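Local coordinates for protein tapirin (Caldicellulosiruptor hydrothermalis, PDB 6N2C) that probably binds cellulose through its C-terminal beta-helix domain, which also carries a zinc ion, and so may help the thermophilic bacterium adhere to plant biomass, at residues Val354-Asn359 against Gln443-Thr448; Gly187-Asp192 against Asn464-Asp469. All blocks are in the same frame, centred on the assembly; numbering follows the deposited sequence. Where two conformers were deposited one is given.

Contact 1 (Val354-Asn359 against Gln443-Thr448); sequences VVYANN and QIPYPT
P445 sets its CD over one face of the Y356 ring, from the centre of an inverse gamma turn, the turn itself closed by a weak bond of 3.0 Å from Y446 N to I444 O. The overlap is a CH-pi contact: P445 CD stands 3.9 Å from the centroid of the Y356 ring and 19° off its normal. It is displaced toward the phenol end, with Y356 CZ its nearest atom at 3.7 Å. The two side chains run nearly perpendicular, and P445 CG follows CD, passing 3.9 Å from Y356 OH.

Nearer the backbone I444 takes over, running past the tyrosine in the opposite direction. Its CG1 is anti to the carbonyl carbon (chi1 -68°), which lets both branches rest on Y356, with I444 CG2 3.7 Å from Y356 CB. Farther out, I444 CD1 comes within 4.1 Å of A357 O. I444 CG2 also lies over the centre of the Y446 ring, so this one methyl meets two tyrosines.

Strand 354-356 belongs to a coil of the parallel beta-helix, and the 443-448 loop runs along its outside. Y356 meets Y377 of a neighbouring coil at nearly parallel planes, while Y446 stacks on Y315 and bonds through OH to G336 O. The loop is therefore held to Y356 by dispersion and CH-pi contacts, with a polar anchor nearby at the Y446 hydroxyl.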
ATOM      1  N   VAL A 354     -18.115   7.602 -10.187  1.00 18.29           N
ATOM      2  CA  VAL A 354     -18.175   6.999 -11.509  1.00 17.61           C
ATOM      3  C   VAL A 354     -17.310   5.746 -11.473  1.00 16.66           C
ATOM      4  O   VAL A 354     -16.248   5.772 -10.897  1.00 18.25           O
ATOM      5  CB  VAL A 354     -17.614   8.006 -12.604  1.00 19.80           C
ATOM      6  CG1 VAL A 354     -17.667   7.403 -13.969  1.00 20.37           C
ATOM      7  CG2 VAL A 354     -18.415   9.285 -12.568  1.00 22.50           C
ATOM      8  N   VAL A 355     -17.742   4.712 -12.173  1.00 16.04           N
ATOM      9  CA  VAL A 355     -17.005   3.484 -12.315  1.00 15.42           C
ATOM     10  C   VAL A 355     -16.751   3.219 -13.772  1.00 17.95           C
ATOM     11  O   VAL A 355     -17.710   3.292 -14.596  1.00 17.48           O
ATOM     12  CB  VAL A 355     -17.816   2.315 -11.711  1.00 16.17           C
ATOM     13  CG1 VAL A 355     -17.178   0.947 -12.099  1.00 17.07           C
ATOM     14  CG2 VAL A 355     -17.941   2.508 -10.243  1.00 17.19           C
ATOM     15  N   TYR A 356     -15.474   3.065 -14.161  1.00 15.37           N
ATOM     16  CA  TYR A 356     -15.072   2.600 -15.479  1.00 16.18           C
ATOM     17  C   TYR A 356     -14.486   1.188 -15.467  1.00 16.17           C
ATOM     18  O   TYR A 356     -13.663   0.867 -14.623  1.00 20.61           O
ATOM     19  CB  TYR A 356     -14.000   3.523 -16.054  1.00 15.85           C
ATOM     20  CG  TYR A 356     -14.404   4.987 -16.174  1.00 17.63           C
ATOM     21  CD1 TYR A 356     -15.084   5.469 -17.330  1.00 18.20           C
ATOM     22  CD2 TYR A 356     -14.080   5.883 -15.207  1.00 17.41           C
ATOM     23  CE1 TYR A 356     -15.441   6.826 -17.401  1.00 20.00           C
ATOM     24  CE2 TYR A 356     -14.369   7.219 -15.326  1.00 23.53           C
ATOM     25  CZ  TYR A 356     -15.063   7.678 -16.412  1.00 21.88           C
ATOM     26  OH  TYR A 356     -15.397   8.987 -16.489  1.00 27.02           O
ATOM     27  N   ALA A 357     -14.922   0.376 -16.385  1.00 17.62           N
ATOM     28  CA  ALA A 357     -14.463  -0.966 -16.542  1.00 18.35           C
ATOM     29  C   ALA A 357     -14.423  -1.423 -17.966  1.00 18.51           C
ATOM     30  O   ALA A 357     -15.014  -0.872 -18.912  1.00 16.62           O
ATOM     31  CB  ALA A 357     -15.391  -1.915 -15.751  1.00 20.56           C
ATOM     32  N   ASN A 358     -13.583  -2.423 -18.171  1.00 17.68           N
ATOM     33  CA  ASN A 358     -13.617  -3.256 -19.369  1.00 18.85           C
ATOM     34  C   ASN A 358     -14.771  -4.282 -19.168  1.00 20.03           C
ATOM     35  O   ASN A 358     -15.890  -4.004 -19.555  1.00 19.31           O
ATOM     36  CB  ASN A 358     -12.263  -3.901 -19.577  1.00 19.27           C
ATOM     37  CG  ASN A 358     -12.230  -4.770 -20.790  1.00 24.01           C
ATOM     38  OD1 ASN A 358     -12.861  -4.449 -21.784  1.00 23.98           O
ATOM     39  ND2 ASN A 358     -11.509  -5.871 -20.728  1.00 26.78           N
ATOM     40  N   ASN A 359     -14.529  -5.416 -18.498  1.00 18.50           N
ATOM     41  CA  ASN A 359     -15.601  -6.343 -18.142  1.00 20.79           C
ATOM     42  C   ASN A 359     -16.141  -6.042 -16.787  1.00 19.58           C
ATOM     43  O   ASN A 359     -15.402  -5.761 -15.849  1.00 18.74           O
ATOM     44  CB  ASN A 359     -15.132  -7.783 -18.253  1.00 21.71           C
ATOM     45  CG  ASN A 359     -14.704  -8.114 -19.662  1.00 28.36           C
ATOM     46  OD1 ASN A 359     -15.339  -7.681 -20.642  1.00 31.03           O
ATOM     47  ND2 ASN A 359     -13.590  -8.780 -19.795  1.00 27.75           N
ATOM     48  N   GLN A 443     -14.092   6.416 -23.551  1.00 19.12           N
ATOM     49  CA  GLN A 443     -12.633   6.284 -23.537  1.00 20.91           C
ATOM     50  C   GLN A 443     -12.258   6.610 -22.088  1.00 18.53           C
ATOM     51  O   GLN A 443     -12.490   7.673 -21.613  1.00 19.79           O
ATOM     52  CB  GLN A 443     -11.904   7.262 -24.547  1.00 22.01           C
ATOM     53  CG  GLN A 443     -12.047   6.938 -26.033  1.00 20.80           C
ATOM     54  CD  GLN A 443     -13.420   7.265 -26.518  1.00 22.36           C
ATOM     55  OE1 GLN A 443     -13.818   8.396 -26.400  1.00 20.66           O
ATOM     56  NE2 GLN A 443     -14.180   6.264 -26.992  1.00 18.36           N
ATOM     57  N   ILE A 444     -11.716   5.608 -21.369  1.00 19.98           N
ATOM     58  CA  ILE A 444     -11.573   5.781 -19.933  1.00 19.94           C
ATOM     59  C   ILE A 444     -10.416   6.748 -19.649  1.00 20.99           C
ATOM     60  O   ILE A 444      -9.334   6.487 -20.147  1.00 20.63           O
ATOM     61  CB  ILE A 444     -11.242   4.428 -19.319  1.00 18.59           C
ATOM     62  CG1 ILE A 444     -12.436   3.524 -19.457  1.00 20.23           C
ATOM     63  CG2 ILE A 444     -10.899   4.623 -17.816  1.00 19.50           C
ATOM     64  CD1 ILE A 444     -12.148   2.054 -19.210  1.00 20.96           C
ATOM     65  N   PRO A 445     -10.626   7.773 -18.826  1.00 18.82           N
ATOM     66  CA  PRO A 445      -9.600   8.812 -18.591  1.00 21.20           C
ATOM     67  C   PRO A 445      -8.643   8.422 -17.423  1.00 17.98           C
ATOM     68  O   PRO A 445      -8.708   8.974 -16.339  1.00 19.62           O
ATOM     69  CB  PRO A 445     -10.413   9.985 -18.209  1.00 22.89           C
ATOM     70  CG  PRO A 445     -11.608   9.402 -17.496  1.00 21.11           C
ATOM     71  CD  PRO A 445     -11.920   8.166 -18.248  1.00 19.49           C
ATOM     72  N   TYR A 446      -7.802   7.491 -17.753  1.00 19.53           N
ATOM     73  CA  TYR A 446      -6.956   6.892 -16.744  1.00 20.06           C
ATOM     74  C   TYR A 446      -6.022   7.934 -16.182  1.00 21.82           C
ATOM     75  O   TYR A 446      -5.420   8.691 -16.957  1.00 23.16           O
ATOM     76  CB  TYR A 446      -6.143   5.795 -17.335  1.00 18.14           C
ATOM     77  CG  TYR A 446      -6.905   4.526 -17.704  1.00 17.55           C
ATOM     78  CD1 TYR A 446      -7.401   3.672 -16.703  1.00 17.64           C
ATOM     79  CD2 TYR A 446      -7.141   4.208 -18.975  1.00 20.43           C
ATOM     80  CE1 TYR A 446      -8.045   2.528 -17.031  1.00 16.60           C
ATOM     81  CE2 TYR A 446      -7.813   3.041 -19.319  1.00 17.60           C
ATOM     82  CZ  TYR A 446      -8.298   2.229 -18.314  1.00 15.36           C
ATOM     83  OH  TYR A 446      -8.928   1.068 -18.632  1.00 17.36           O
ATOM     84  N   PRO A 447      -5.860   7.946 -14.870  1.00 22.75           N
ATOM     85  CA  PRO A 447      -4.752   8.748 -14.262  1.00 25.16           C
ATOM     86  C   PRO A 447      -3.371   8.447 -14.824  1.00 24.89           C
ATOM     87  O   PRO A 447      -3.057   7.327 -15.191  1.00 25.47           O
ATOM     88  CB  PRO A 447      -4.836   8.367 -12.797  1.00 25.38           C
ATOM     89  CG  PRO A 447      -6.288   8.042 -12.583  1.00 25.25           C
ATOM     90  CD  PRO A 447      -6.647   7.277 -13.829  1.00 23.56           C
ATOM     91  N   THR A 448      -2.554   9.492 -14.984  0.54 28.53           N
ATOM     92  CA  THR A 448      -1.166   9.266 -15.310  0.54 25.70           C
ATOM     93  C   THR A 448      -0.434   8.658 -14.081  0.54 22.33           C
ATOM     94  O   THR A 448      -0.794   8.898 -12.915  0.54 24.33           O
ATOM     95  CB  THR A 448      -0.427  10.542 -15.793  0.54 27.43           C
ATOM     96  OG1 THR A 448       0.817  10.129 -16.334  0.54 36.77           O
ATOM     97  CG2 THR A 448      -0.194  11.570 -14.665  0.54 26.80           C
TER

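Contact 2 (Gly187-Asp192 against Asn464-Asp469); sequences GLFSSD and NWIRLD
F189 and I466 make the tight half of this contact, approaching each other head-on from the two segments. I466 CD1 sits over the centre of the F189 ring, 4.1 Å from the centroid and only 7° off the normal, a nearly axial CH-pi contact. The other branch of the isoleucine, CG2, comes closer to the rim, 3.7 Å from F189 CE2. The reach comes from extended side chains: F189 CG is anti to its own N (chi1 178°), I466 CG1 likewise (chi1 -176°), and together they span a gap in which the two CA atoms are 10.1 Å apart.

L468 runs alongside F189 in the opposite sense, with CD1 set obliquely to the ring, 3.9 Å from F189 CE1. Beyond it the fit slackens: S191, partly exposed, brings OG no closer than 4.4 Å to L468 CD1.

Each segment also has its own polar brace. S190 OG accepts from D192 N at 2.9 Å, an ST turn just past the end of strand 186-190, and R467 NH2 donates to N464 O. Y208 stacks on F189, and F189, I466 and L468 all touch I536 of strand 534-537, the neighbouring strand of the beta-helix. Aliphatic branches thus bury an outward-facing aromatic ring of strand 186-190; the loop's hold here is apolar, and the S191 hydroxyl at the looser side bonds to N538 OD1 rather than across.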
ATOM      1  N   GLY A 187      14.636   5.930   8.651  1.00 12.78           N
ATOM      2  CA  GLY A 187      14.864   5.312   9.905  1.00 13.39           C
ATOM      3  C   GLY A 187      15.292   3.855   9.812  1.00 13.40           C
ATOM      4  O   GLY A 187      16.029   3.346  10.671  1.00 14.43           O
ATOM      5  N   LEU A 188      14.799   3.182   8.776  1.00 12.29           N
ATOM      6  CA  LEU A 188      15.118   1.732   8.518  1.00 14.27           C
ATOM      7  C   LEU A 188      15.339   1.596   7.016  1.00 12.40           C
ATOM      8  O   LEU A 188      14.537   2.061   6.167  1.00 13.36           O
ATOM      9  CB  LEU A 188      13.981   0.766   9.027  1.00 12.91           C
ATOM     10  CG  LEU A 188      13.601   0.950  10.472  1.00 17.57           C
ATOM     11  CD1 LEU A 188      12.358   0.138  10.743  1.00 21.29           C
ATOM     12  CD2 LEU A 188      14.685   0.575  11.422  1.00 17.99           C
ATOM     13  N   PHE A 189      16.466   0.941   6.664  1.00 14.09           N
ATOM     14  CA  PHE A 189      16.766   0.662   5.240  1.00 13.00           C
ATOM     15  C   PHE A 189      17.389  -0.697   5.151  1.00 13.47           C
ATOM     16  O   PHE A 189      18.294  -1.006   5.943  1.00 13.25           O
ATOM     17  CB  PHE A 189      17.762   1.658   4.773  1.00 14.31           C
ATOM     18  CG  PHE A 189      18.199   1.468   3.388  1.00 14.25           C
ATOM     19  CD1 PHE A 189      19.168   0.489   3.092  1.00 15.93           C
ATOM     20  CD2 PHE A 189      17.784   2.294   2.377  1.00 14.12           C
ATOM     21  CE1 PHE A 189      19.666   0.354   1.766  1.00 14.84           C
ATOM     22  CE2 PHE A 189      18.254   2.127   1.042  1.00 15.43           C
ATOM     23  CZ  PHE A 189      19.134   1.126   0.732  1.00 17.27           C
ATOM     24  N   SER A 190      16.914  -1.508   4.193  1.00 13.57           N
ATOM     25  CA  SER A 190      17.639  -2.748   3.914  1.00 13.71           C
ATOM     26  C   SER A 190      17.706  -2.973   2.422  1.00 14.06           C
ATOM     27  O   SER A 190      16.684  -2.800   1.764  1.00 12.82           O
ATOM     28  CB  SER A 190      16.956  -3.947   4.581  1.00 15.13           C
ATOM     29  OG  SER A 190      17.633  -5.175   4.201  1.00 15.91           O
ATOM     30  N   SER A 191      18.878  -3.403   1.913  1.00 13.11           N
ATOM     31  CA  SER A 191      18.955  -3.884   0.569  1.00 16.50           C
ATOM     32  C   SER A 191      18.517  -5.307   0.410  1.00 17.63           C
ATOM     33  O   SER A 191      18.623  -5.811  -0.720  1.00 17.25           O
ATOM     34  CB  SER A 191      20.310  -3.724  -0.021  1.00 18.53           C
ATOM     35  OG  SER A 191      20.762  -2.424   0.036  1.00 22.77           O
ATOM     36  N   ASP A 192      18.052  -5.922   1.473  1.00 16.83           N
ATOM     37  CA  ASP A 192      17.342  -7.221   1.343  1.00 19.54           C
ATOM     38  C   ASP A 192      16.024  -7.162   2.043  1.00 17.49           C
ATOM     39  O   ASP A 192      15.197  -6.361   1.611  1.00 18.49           O
ATOM     40  CB  ASP A 192      18.314  -8.306   1.786  1.00 20.93           C
ATOM     41  CG  ASP A 192      17.857  -9.746   1.384  1.00 27.58           C
ATOM     42  OD1 ASP A 192      16.879  -9.909   0.699  1.00 22.47           O
ATOM     43  OD2 ASP A 192      18.641 -10.657   1.651  1.00 28.20           O
ATOM     44  N   ASN A 464      21.770   5.900  -6.734  1.00 18.95           N
ATOM     45  CA  ASN A 464      22.303   7.180  -6.989  1.00 20.00           C
ATOM     46  C   ASN A 464      22.604   7.944  -5.712  1.00 21.47           C
ATOM     47  O   ASN A 464      23.517   8.770  -5.683  1.00 21.05           O
ATOM     48  CB  ASN A 464      21.369   8.054  -7.866  1.00 20.35           C
ATOM     49  CG  ASN A 464      21.612   7.872  -9.340  1.00 22.85           C
ATOM     50  OD1 ASN A 464      21.926   6.764  -9.824  1.00 21.68           O
ATOM     51  ND2 ASN A 464      21.286   8.982 -10.129  1.00 23.11           N
ATOM     52  N   TRP A 465      21.841   7.692  -4.630  1.00 18.23           N
ATOM     53  CA  TRP A 465      21.896   8.441  -3.393  1.00 16.04           C
ATOM     54  C   TRP A 465      22.389   7.706  -2.132  1.00 16.66           C
ATOM     55  O   TRP A 465      22.727   8.320  -1.092  1.00 17.28           O
ATOM     56  CB  TRP A 465      20.468   9.064  -3.163  1.00 16.91           C
ATOM     57  CG  TRP A 465      20.061   9.909  -4.299  1.00 16.66           C
ATOM     58  CD1 TRP A 465      20.439  11.161  -4.544  1.00 17.45           C
ATOM     59  CD2 TRP A 465      19.215   9.506  -5.423  1.00 16.25           C
ATOM     60  NE1 TRP A 465      19.859  11.596  -5.722  1.00 18.14           N
ATOM     61  CE2 TRP A 465      19.112  10.597  -6.275  1.00 17.22           C
ATOM     62  CE3 TRP A 465      18.545   8.326  -5.758  1.00 16.70           C
ATOM     63  CZ2 TRP A 465      18.357  10.567  -7.449  1.00 18.93           C
ATOM     64  CZ3 TRP A 465      17.824   8.254  -6.912  1.00 18.91           C
ATOM     65  CH2 TRP A 465      17.754   9.373  -7.779  1.00 17.38           C
ATOM     66  N   ILE A 466      22.416   6.399  -2.161  1.00 15.59           N
ATOM     67  CA  ILE A 466      22.875   5.626  -1.046  1.00 13.61           C
ATOM     68  C   ILE A 466      23.663   4.454  -1.586  1.00 13.27           C
ATOM     69  O   ILE A 466      23.163   3.608  -2.334  1.00 13.49           O
ATOM     70  CB  ILE A 466      21.765   5.190  -0.006  1.00 13.80           C
ATOM     71  CG1 ILE A 466      22.400   4.480   1.145  1.00 14.70           C
ATOM     72  CG2 ILE A 466      20.653   4.382  -0.629  1.00 15.01           C
ATOM     73  CD1 ILE A 466      21.567   4.205   2.372  1.00 14.53           C
ATOM     74  N   ARG A 467      24.899   4.315  -1.102  1.00 13.03           N
ATOM     75  CA  ARG A 467      25.890   3.397  -1.751  1.00 14.98           C
ATOM     76  C   ARG A 467      26.607   2.675  -0.637  1.00 13.59           C
ATOM     77  O   ARG A 467      27.755   3.061  -0.269  1.00 18.29           O
ATOM     78  CB  ARG A 467      26.883   4.195  -2.594  1.00 15.31           C
ATOM     79  CG  ARG A 467      26.158   4.874  -3.721  1.00 17.52           C
ATOM     80  CD  ARG A 467      27.051   5.643  -4.641  1.00 19.27           C
ATOM     81  NE  ARG A 467      26.283   6.428  -5.538  1.00 19.15           N
ATOM     82  CZ  ARG A 467      26.798   7.337  -6.364  1.00 20.38           C
ATOM     83  NH1 ARG A 467      28.139   7.426  -6.545  1.00 20.28           N
ATOM     84  NH2 ARG A 467      25.985   8.152  -7.031  1.00 21.20           N
ATOM     85  N   LEU A 468      26.003   1.601  -0.128  1.00 12.25           N
ATOM     86  CA  LEU A 468      26.611   0.897   0.975  1.00 14.61           C
ATOM     87  C   LEU A 468      27.918   0.208   0.586  1.00 16.30           C
ATOM     88  O   LEU A 468      28.761  -0.055   1.424  1.00 16.75           O
ATOM     89  CB  LEU A 468      25.631  -0.003   1.696  1.00 16.16           C
ATOM     90  CG  LEU A 468      24.412   0.738   2.268  1.00 14.98           C
ATOM     91  CD1 LEU A 468      23.392  -0.240   2.873  1.00 18.26           C
ATOM     92  CD2 LEU A 468      24.798   1.860   3.214  1.00 16.82           C
ATOM     93  N   ASP A 469      28.118  -0.034  -0.712  1.00 18.93           N
ATOM     94  CA  ASP A 469      29.399  -0.588  -1.177  1.00 18.89           C
ATOM     95  C   ASP A 469      30.532   0.389  -1.075  1.00 19.89           C
ATOM     96  O   ASP A 469      31.694  -0.037  -1.274  1.00 19.32           O
ATOM     97  CB  ASP A 469      29.279  -1.107  -2.611  1.00 23.28           C
ATOM     98  CG  ASP A 469      28.516  -2.443  -2.701  1.00 28.71           C
ATOM     99  OD1 ASP A 469      28.278  -3.126  -1.682  1.00 30.82           O
ATOM    100  OD2 ASP A 469      28.225  -2.845  -3.817  1.00 39.64           O
TER

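How the contacts relate
From the N terminus the chain enters the beta-helix at strand 186-190, which carries the first half of contact 2, and winds coil upon coil through 354-359 to strand 434-436. There it leaves the coils and doubles back along their outside. At 443-448 it meets 354-359, and the loop closed by contact 1 lies wholly within the longer one that contact 2 closes at 464-469, after helix 451-457. Later strands, among them 483-488 and 534-537, extend the same face beyond 186-190. The contacts are centred 37 Å apart, on opposite sides of the chain's centre, and do not touch; they fasten the returning segment to two distant coils of one beta-helix face.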